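Local coordinates for protein alternansucrase (Leuconostoc mesenteroides, PDB 6HVG) that belongs to glycoside hydrolase family 70 and combines a TIM barrel and a calcium site with repeats of the choline-binding type, at residues Leu658-Gly663 against Gln667-Gln672; Tyr642-Ser647 against Asn652-Ile657; Tyr173-Asp176 against Gln180-Gly183. One frame throughout, in Å; residues are numbered along the deposited sequence.

Contact 1. Residues Leu658-Gly663 against Gln667-Gln672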
loop_
_atom_site.group_PDB
_atom_site.type_symbol
_atom_site.label_atom_id
_atom_site.label_comp_id
_atom_site.label_asym_id
_atom_site.label_seq_id
_atom_site.Cartn_x
_atom_site.Cartn_y
_atom_site.Cartn_z
ATOM N N LEU A 658 12.802 8.339 -16.818
ATOM C CA LEU A 658 11.414 8.041 -16.482
ATOM C C LEU A 658 11.378 7.032 -15.343
ATOM O O LEU A 658 12.114 6.050 -15.362
ATOM C CB LEU A 658 10.706 7.378 -17.660
ATOM C CG LEU A 658 10.531 8.162 -18.939
ATOM C CD1 LEU A 658 10.079 7.241 -20.049
ATOM C CD2 LEU A 658 9.560 9.324 -18.720
ATOM N N GLU A 659 10.491 7.247 -14.371
ATOM C CA GLU A 659 10.064 6.209 -13.424
ATOM C C GLU A 659 8.888 5.484 -14.078
ATOM O O GLU A 659 7.743 5.894 -13.902
ATOM C CB GLU A 659 9.623 6.814 -12.101
ATOM C CG GLU A 659 9.471 5.818 -10.952
ATOM C CD GLU A 659 8.412 6.203 -9.898
ATOM O OE1 GLU A 659 7.888 7.332 -9.893
ATOM O OE2 GLU A 659 8.076 5.354 -9.046
ATOM N N ASP A 660 9.194 4.439 -14.866
ATOM C CA ASP A 660 8.208 3.723 -15.669
ATOM C C ASP A 660 8.238 2.218 -15.374
ATOM O O ASP A 660 8.943 1.473 -16.027
ATOM C CB ASP A 660 8.439 4.000 -17.150
ATOM C CG ASP A 660 9.773 3.451 -17.668
ATOM O OD1 ASP A 660 10.771 3.415 -16.889
ATOM O OD2 ASP A 660 9.820 3.070 -18.874
ATOM N N TRP A 661 7.446 1.786 -14.393
ATOM C CA TRP A 661 7.572 0.448 -13.842
ATOM C C TRP A 661 6.978 -0.664 -14.714
ATOM O O TRP A 661 7.452 -1.790 -14.646
ATOM C CB TRP A 661 6.952 0.380 -12.454
ATOM C CG TRP A 661 7.646 1.141 -11.408
ATOM C CD1 TRP A 661 7.249 2.312 -10.855
ATOM C CD2 TRP A 661 8.872 0.790 -10.760
ATOM N NE1 TRP A 661 8.149 2.724 -9.888
ATOM C CE2 TRP A 661 9.155 1.802 -9.811
ATOM C CE3 TRP A 661 9.760 -0.279 -10.884
ATOM C CZ2 TRP A 661 10.285 1.775 -9.006
ATOM C CZ3 TRP A 661 10.872 -0.304 -10.068
ATOM C CH2 TRP A 661 11.125 0.712 -9.147
ATOM N N ASN A 662 5.972 -0.364 -15.540
ATOM C CA ASN A 662 5.317 -1.419 -16.321
ATOM C C ASN A 662 6.293 -2.087 -17.271
ATOM O O ASN A 662 7.075 -1.422 -17.926
ATOM C CB ASN A 662 4.131 -0.890 -17.129
ATOM C CG ASN A 662 3.271 -2.011 -17.701
ATOM O OD1 ASN A 662 3.645 -2.676 -18.664
ATOM N ND2 ASN A 662 2.112 -2.212 -17.117
ATOM N N GLY A 663 6.220 -3.408 -17.338
ATOM C CA GLY A 663 7.127 -4.208 -18.133
ATOM C C GLY A 663 7.016 -3.960 -19.620
ATOM O O GLY A 663 7.911 -4.366 -20.352
ATOM N N GLN A 667 9.186 -0.576 -24.463
ATOM C CA GLN A 667 8.888 -0.681 -25.889
ATOM C C GLN A 667 8.019 0.480 -26.346
ATOM O O GLN A 667 8.197 0.971 -27.457
ATOM C CB GLN A 667 8.191 -2.012 -26.208
ATOM C CG GLN A 667 9.059 -3.264 -26.067
ATOM C CD GLN A 667 9.446 -3.612 -24.613
ATOM O OE1 GLN A 667 8.693 -3.346 -23.664
ATOM N NE2 GLN A 667 10.654 -4.148 -24.437
ATOM N N TYR A 668 7.093 0.930 -25.491
ATOM C CA TYR A 668 6.353 2.161 -25.760
ATOM C C TYR A 668 7.316 3.334 -25.936
ATOM O O TYR A 668 7.270 4.028 -26.936
ATOM C CB TYR A 668 5.383 2.489 -24.624
ATOM C CG TYR A 668 4.640 3.790 -24.835
ATOM C CD1 TYR A 668 5.179 5.002 -24.413
ATOM C CD2 TYR A 668 3.409 3.808 -25.459
ATOM C CE1 TYR A 668 4.513 6.194 -24.632
ATOM C CE2 TYR A 668 2.733 4.989 -25.666
ATOM C CZ TYR A 668 3.273 6.182 -25.257
ATOM O OH TYR A 668 2.573 7.344 -25.496
ATOM N N VAL A 669 8.190 3.545 -24.956
ATOM C CA VAL A 669 9.090 4.685 -24.957
ATOM C C VAL A 669 9.931 4.705 -26.239
ATOM O O VAL A 669 10.154 5.753 -26.838
ATOM C CB VAL A 669 9.992 4.681 -23.699
ATOM C CG1 VAL A 669 11.107 5.725 -23.810
ATOM C CG2 VAL A 669 9.177 4.917 -22.428
ATOM N N ASN A 670 10.381 3.537 -26.660
ATOM C CA ASN A 670 11.188 3.395 -27.865
ATOM C C ASN A 670 10.388 3.670 -29.143
ATOM O O ASN A 670 10.924 4.242 -30.085
ATOM C CB ASN A 670 11.814 1.996 -27.914
ATOM C CG ASN A 670 12.799 1.839 -29.044
ATOM O OD1 ASN A 670 13.789 2.534 -29.112
ATOM N ND2 ASN A 670 12.527 0.924 -29.932
ATOM N N GLN A 671 9.118 3.261 -29.177
ATOM C CA GLN A 671 8.234 3.597 -30.304
ATOM C C GLN A 671 8.049 5.103 -30.394
ATOM O O GLN A 671 7.997 5.660 -31.487
ATOM C CB GLN A 671 6.869 2.932 -30.178
ATOM C CG GLN A 671 6.806 1.449 -30.512
ATOM C CD GLN A 671 5.463 0.832 -30.083
ATOM O OE1 GLN A 671 4.394 1.225 -30.583
ATOM N NE2 GLN A 671 5.507 -0.131 -29.153
ATOM N N GLN A 672 7.957 5.767 -29.244
ATOM C CA GLN A 672 7.769 7.204 -29.218
ATOM C C GLN A 672 9.083 8.013 -29.272
ATOM O O GLN A 672 9.070 9.220 -29.078
ATOM C CB GLN A 672 6.936 7.589 -28.002
ATOM C CG GLN A 672 5.559 6.936 -27.953
ATOM C CD GLN A 672 4.706 7.209 -29.186
ATOM O OE1 GLN A 672 4.519 8.354 -29.583
ATOM N NE2 GLN A 672 4.174 6.153 -29.779
#
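L658 and V669 form the tight part of this contact. Their side chains meet tip to tip, with L658 CD1 3.4 Å from V669 CG2. The other methyl, V669 CG1, lies 4.2 Å from L658 CD1, so the valine presents mainly one branch. V669 stands on helix 665-671 and L658 ends strand 657-658. Both are buried. D660 flanks this pair from the loop and crosses the valine at about a right angle. Its OD2 is 4.1 Å from V669 CG2. The D660 carboxylate is held outside the two segments: OD2 by the hydroxyl of T678 and OD1 by the backbone N of M679. With both oxygens bonded, the rotation of the group is fixed, and OD2 only grazes the methyl. The other side is loose and exposed. Here G663 O and Q667 OE1 come to 3.6 Å, but both are acceptors and make no bond with each other. The Q667 chain is bent at its second torsion (chi2 69°), which folds the amide back toward the loop. N662 OD1 takes the backbone N of K664, just ahead of the helix. The backbone of L658 also bonds to that of L677, which leads into strand 678-679. A parallel strand, a loop at its end and a helix packed back on it make up a beta-alpha unit of a TIM barrel.

Contact 2. Residues Tyr642-Ser647 against Asn652-Ile657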
loop_
_atom_site.group_PDB
_atom_site.type_symbol
_atom_site.label_atom_id
_atom_site.label_comp_id
_atom_site.label_asym_id
_atom_site.label_seq_id
_atom_site.Cartn_x
_atom_site.Cartn_y
_atom_site.Cartn_z
ATOM N N TYR A 642 15.957 22.935 -27.076
ATOM C CA TYR A 642 17.367 22.482 -27.055
ATOM C C TYR A 642 17.772 21.627 -28.250
ATOM O O TYR A 642 18.896 21.169 -28.311
ATOM C CB TYR A 642 17.658 21.701 -25.767
ATOM C CG TYR A 642 17.189 22.385 -24.490
ATOM C CD1 TYR A 642 17.602 23.666 -24.180
ATOM C CD2 TYR A 642 16.328 21.745 -23.597
ATOM C CE1 TYR A 642 17.195 24.297 -23.019
ATOM C CE2 TYR A 642 15.907 22.366 -22.431
ATOM C CZ TYR A 642 16.346 23.639 -22.145
ATOM O OH TYR A 642 15.913 24.251 -20.992
ATOM N N GLY A 643 16.870 21.404 -29.202
ATOM C CA GLY A 643 17.175 20.570 -30.371
ATOM C C GLY A 643 17.715 19.188 -30.012
ATOM O O GLY A 643 18.679 18.721 -30.602
ATOM N N THR A 644 17.070 18.526 -29.056
ATOM C CA THR A 644 17.491 17.209 -28.593
ATOM C C THR A 644 17.413 16.139 -29.665
ATOM O O THR A 644 18.147 15.140 -29.605
ATOM C CB THR A 644 16.665 16.739 -27.381
ATOM O OG1 THR A 644 15.261 16.810 -27.681
ATOM C CG2 THR A 644 16.979 17.606 -26.167
ATOM N N ASP A 645 16.545 16.330 -30.649
ATOM C CA ASP A 645 16.454 15.372 -31.758
ATOM C C ASP A 645 17.468 15.630 -32.882
ATOM O O ASP A 645 17.481 14.881 -33.860
ATOM C CB ASP A 645 15.025 15.267 -32.306
ATOM C CG ASP A 645 14.437 16.600 -32.732
ATOM O OD1 ASP A 645 15.005 17.675 -32.387
ATOM O OD2 ASP A 645 13.367 16.565 -33.392
ATOM N N LYS A 646 18.333 16.639 -32.731
ATOM C CA LYS A 646 19.274 17.013 -33.794
ATOM C C LYS A 646 20.578 16.217 -33.728
ATOM O O LYS A 646 21.135 15.855 -34.764
ATOM C CB LYS A 646 19.622 18.515 -33.746
ATOM C CG LYS A 646 18.472 19.501 -33.857
ATOM C CD LYS A 646 17.854 19.606 -35.250
ATOM C CE LYS A 646 16.865 18.467 -35.559
ATOM N NZ LYS A 646 15.644 18.848 -36.343
ATOM N N SER A 647 21.073 15.981 -32.516
ATOM C CA SER A 647 22.345 15.273 -32.312
ATOM C C SER A 647 22.370 14.557 -30.969
ATOM O O SER A 647 21.578 14.855 -30.094
ATOM C CB SER A 647 23.516 16.268 -32.365
ATOM O OG SER A 647 23.570 17.066 -31.189
ATOM N N ASN A 652 22.220 14.405 -25.106
ATOM C CA ASN A 652 22.956 14.022 -23.906
ATOM C C ASN A 652 23.339 15.178 -23.002
ATOM O O ASN A 652 23.733 14.941 -21.871
ATOM C CB ASN A 652 24.176 13.194 -24.262
ATOM C CG ASN A 652 23.813 11.894 -24.982
ATOM O OD1 ASN A 652 22.659 11.666 -25.378
ATOM N ND2 ASN A 652 24.805 11.011 -25.134
ATOM N N LYS A 653 23.188 16.416 -23.474
ATOM C CA LYS A 653 23.324 17.603 -22.621
ATOM C C LYS A 653 22.141 17.776 -21.680
ATOM O O LYS A 653 22.200 18.571 -20.743
ATOM C CB LYS A 653 23.435 18.881 -23.462
ATOM C CG LYS A 653 24.829 19.437 -23.578
ATOM C CD LYS A 653 24.889 20.523 -24.648
ATOM C CE LYS A 653 26.318 20.720 -25.156
ATOM N NZ LYS A 653 26.336 21.381 -26.485
ATOM N N HIS A 654 21.055 17.071 -21.946
ATOM C CA HIS A 654 19.845 17.181 -21.143
ATOM C C HIS A 654 19.331 15.786 -20.819
ATOM O O HIS A 654 18.182 15.447 -21.136
ATOM C CB HIS A 654 18.774 17.989 -21.884
ATOM C CG HIS A 654 19.213 19.364 -22.257
ATOM N ND1 HIS A 654 19.914 19.621 -23.415
ATOM C CD2 HIS A 654 19.056 20.556 -21.636
ATOM C CE1 HIS A 654 20.181 20.913 -23.486
ATOM N NE2 HIS A 654 19.658 21.503 -22.425
ATOM N N LEU A 655 20.198 14.988 -20.185
ATOM C CA LEU A 655 19.828 13.645 -19.723
ATOM C C LEU A 655 18.554 13.673 -18.901
ATOM O O LEU A 655 18.475 14.414 -17.947
ATOM C CB LEU A 655 20.931 13.029 -18.861
ATOM C CG LEU A 655 22.025 12.280 -19.592
ATOM C CD1 LEU A 655 23.136 11.954 -18.608
ATOM C CD2 LEU A 655 21.475 11.010 -20.233
ATOM N N SER A 656 17.586 12.841 -19.299
ATOM C CA SER A 656 16.251 12.759 -18.687
ATOM C C SER A 656 15.792 11.312 -18.517
ATOM O O SER A 656 15.938 10.498 -19.439
ATOM C CB SER A 656 15.216 13.486 -19.557
ATOM O OG SER A 656 15.421 14.880 -19.507
ATOM N N ILE A 657 15.221 10.995 -17.355
ATOM C CA ILE A 657 14.832 9.625 -17.030
ATOM C C ILE A 657 13.354 9.538 -16.681
ATOM O O ILE A 657 12.727 10.533 -16.308
ATOM C CB ILE A 657 15.696 9.030 -15.888
ATOM C CG1 ILE A 657 15.454 9.773 -14.568
ATOM C CG2 ILE A 657 17.161 9.065 -16.289
ATOM C CD1 ILE A 657 16.294 9.263 -13.400
#
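Y642 and H654 both carry CG beside the backbone N and anti to the carbonyl carbon, with chi1 -49° and -58°. This choice in each residue sends the two rings toward one another across the contact. The side chains cross at about a right angle, yet the rings lie almost flat on each other. They form an offset stack with centroids 3.9 Å apart and planes 14° apart. H654 NE2 lies over one face of the tyrosine ring, 3.3 Å from Y642 CG. The imidazole is shifted toward the root of the tyrosine. Y642 CB therefore also sits over the face of the H654 ring, a CH-pi contact 3.9 Å from its centroid. T644 adds a looser touch, with CG2 4.5 Å from H654 ND1. Y642 closes helix 629-642, and F638 of the same helix also touches H654. The short helix 648-652 links the two segments, and S647 OG caps it at the backbone N of N650. Beyond H654 the chain heads into the barrel strand 657-658. S656 OG donates to H654 O at 3.3 Å, from above the carbonyl plane, and also bonds to I618 N. Q1151 bonds to N652 O and L655 N. H654 ND1 bonds to the carbonyl O of N650, which is consistent with a proton on ND1. That bond fixes the rotation of the imidazole, and the stack holds its flat side. A positive charge on the histidine, if present, would probably strengthen its attraction to the tyrosine ring.

Contact 3. Residues Tyr173-Asp176 against Gln180-Gly183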
loop_
_atom_site.group_PDB
_atom_site.type_symbol
_atom_site.label_atom_id
_atom_site.label_comp_id
_atom_site.label_asym_id
_atom_site.label_seq_id
_atom_site.Cartn_x
_atom_site.Cartn_y
_atom_site.Cartn_z
ATOM N N TYR A 173 18.956 -26.405 22.815
ATOM C CA TYR A 173 19.875 -27.245 23.603
ATOM C C TYR A 173 20.791 -28.056 22.693
ATOM O O TYR A 173 20.360 -28.527 21.647
ATOM C CB TYR A 173 19.107 -28.177 24.569
ATOM C CG TYR A 173 20.004 -28.971 25.530
ATOM C CD1 TYR A 173 20.572 -30.168 25.138
ATOM C CD2 TYR A 173 20.294 -28.515 26.826
ATOM C CE1 TYR A 173 21.395 -30.895 25.983
ATOM C CE2 TYR A 173 21.126 -29.242 27.675
ATOM C CZ TYR A 173 21.672 -30.436 27.238
ATOM O OH TYR A 173 22.507 -31.209 28.010
ATOM N N PHE A 174 22.057 -28.184 23.102
ATOM C CA PHE A 174 23.043 -29.019 22.427
ATOM C C PHE A 174 23.697 -29.969 23.422
ATOM O O PHE A 174 24.117 -29.553 24.493
ATOM C CB PHE A 174 24.113 -28.143 21.769
ATOM C CG PHE A 174 23.546 -27.076 20.879
ATOM C CD1 PHE A 174 23.001 -25.920 21.426
ATOM C CD2 PHE A 174 23.530 -27.234 19.502
ATOM C CE1 PHE A 174 22.442 -24.942 20.616
ATOM C CE2 PHE A 174 22.986 -26.248 18.687
ATOM C CZ PHE A 174 22.435 -25.101 19.240
ATOM N N ASP A 175 23.774 -31.247 23.069
ATOM C CA ASP A 175 24.394 -32.275 23.929
ATOM C C ASP A 175 25.902 -32.040 23.997
ATOM O O ASP A 175 26.373 -31.013 23.504
ATOM C CB ASP A 175 24.100 -33.683 23.380
ATOM C CG ASP A 175 22.676 -34.150 23.645
ATOM O OD1 ASP A 175 22.155 -33.901 24.753
ATOM O OD2 ASP A 175 22.093 -34.811 22.753
ATOM N N ASP A 176 26.652 -32.969 24.604
ATOM C CA ASP A 176 28.127 -32.822 24.757
ATOM C C ASP A 176 28.941 -32.785 23.434
ATOM O O ASP A 176 29.970 -32.098 23.352
ATOM C CB ASP A 176 28.702 -33.901 25.689
ATOM C CG ASP A 176 28.208 -33.773 27.146
ATOM O OD1 ASP A 176 28.288 -34.774 27.888
ATOM O OD2 ASP A 176 27.743 -32.691 27.567
ATOM N N GLN A 180 22.390 -30.372 18.131
ATOM C CA GLN A 180 21.160 -29.790 18.623
ATOM C C GLN A 180 20.087 -30.854 18.745
ATOM O O GLN A 180 19.912 -31.687 17.856
ATOM C CB GLN A 180 20.677 -28.684 17.703
ATOM C CG GLN A 180 19.382 -28.036 18.147
ATOM C CD GLN A 180 18.926 -26.923 17.220
ATOM O OE1 GLN A 180 19.681 -26.467 16.360
ATOM N NE2 GLN A 180 17.684 -26.459 17.408
ATOM N N VAL A 181 19.367 -30.794 19.864
ATOM C CA VAL A 181 18.344 -31.764 20.223
ATOM C C VAL A 181 16.977 -31.276 19.803
ATOM O O VAL A 181 16.627 -30.152 20.066
ATOM C CB VAL A 181 18.334 -32.008 21.739
ATOM C CG1 VAL A 181 17.288 -33.034 22.116
ATOM C CG2 VAL A 181 19.705 -32.473 22.206
ATOM N N LYS A 182 16.215 -32.149 19.155
ATOM C CA LYS A 182 14.876 -31.844 18.695
ATOM C C LYS A 182 13.923 -32.983 19.025
ATOM O O LYS A 182 14.254 -34.164 18.895
ATOM C CB LYS A 182 14.881 -31.612 17.202
ATOM C CG LYS A 182 15.490 -30.296 16.822
ATOM C CD LYS A 182 15.505 -30.090 15.322
ATOM C CE LYS A 182 16.412 -28.929 14.921
ATOM N NZ LYS A 182 16.387 -28.743 13.447
ATOM N N GLY A 183 12.734 -32.610 19.479
ATOM C CA GLY A 183 11.688 -33.565 19.814
ATOM C C GLY A 183 12.031 -34.483 20.970
ATOM O O GLY A 183 11.547 -35.595 21.045
#
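Y173 and V181 lie side by side and point the same way. Y173 has CG anti to its backbone N (chi1 -174°). This sets the ring beside the valine, which meets it at the edge: V181 CG2 is 3.8 Å from Y173 CD1. D175 OD1 lies in plane at the edge of the same ring. The D175 side chain crosses V181 at about a right angle, and its OD2 is 3.4 Å from V181 CG2. Its charge is answered outside the segments, where OD1 forms a salt bridge with R186 of strand 185-188. Between the two sets of side chains the backbones meet in one beta bridge, F174 with Q180, CA atoms 4.3 Å apart. V181 N donates to Y173 O at 3.1 Å and nearly straight, 166° at the hydrogen. Q180 CA points a C-H at that same Y173 O. Strands 163-167 and 170-174 form the hairpin of a choline-binding repeat, and the bridge fastens the chain leaving it to its second strand. As in other modules of this kind, such hairpins probably follow one another along a beta-solenoid. F174 and Q180 turn to a different side from Y173 and V181. Q180 has CG anti to the backbone N (chi1 179°) and the chain extended beyond it. F174 CE2 rests 3.5 Å from Q180 CB, so the ring packs on the root of the glutamine. Further out, Q180 NE2 makes a weak hydrogen bond to T199 O. F151 touches Q180, and Y153 and I167 touch F174.

In the fold
Along the chain contact 3 comes first, then contact 2, then contact 1. Contacts 1 and 2 are neighbours, with centres about 17 Å apart and segments that adjoin in sequence at strand 657-658. Contact 2 lies on the way from helix 629-642 into that strand, and contact 1 on the way out of it to helix 665-671. Together they flank one strand of the parallel TIM-barrel sheet, within the glycoside hydrolase family 70 range. Contact 3 belongs to a choline-binding repeat. Its centre is about 56 Å from that of contact 1 and about 67 Å from that of contact 2. The protein thus combines an alpha/beta barrel with a distant module of small beta hairpins.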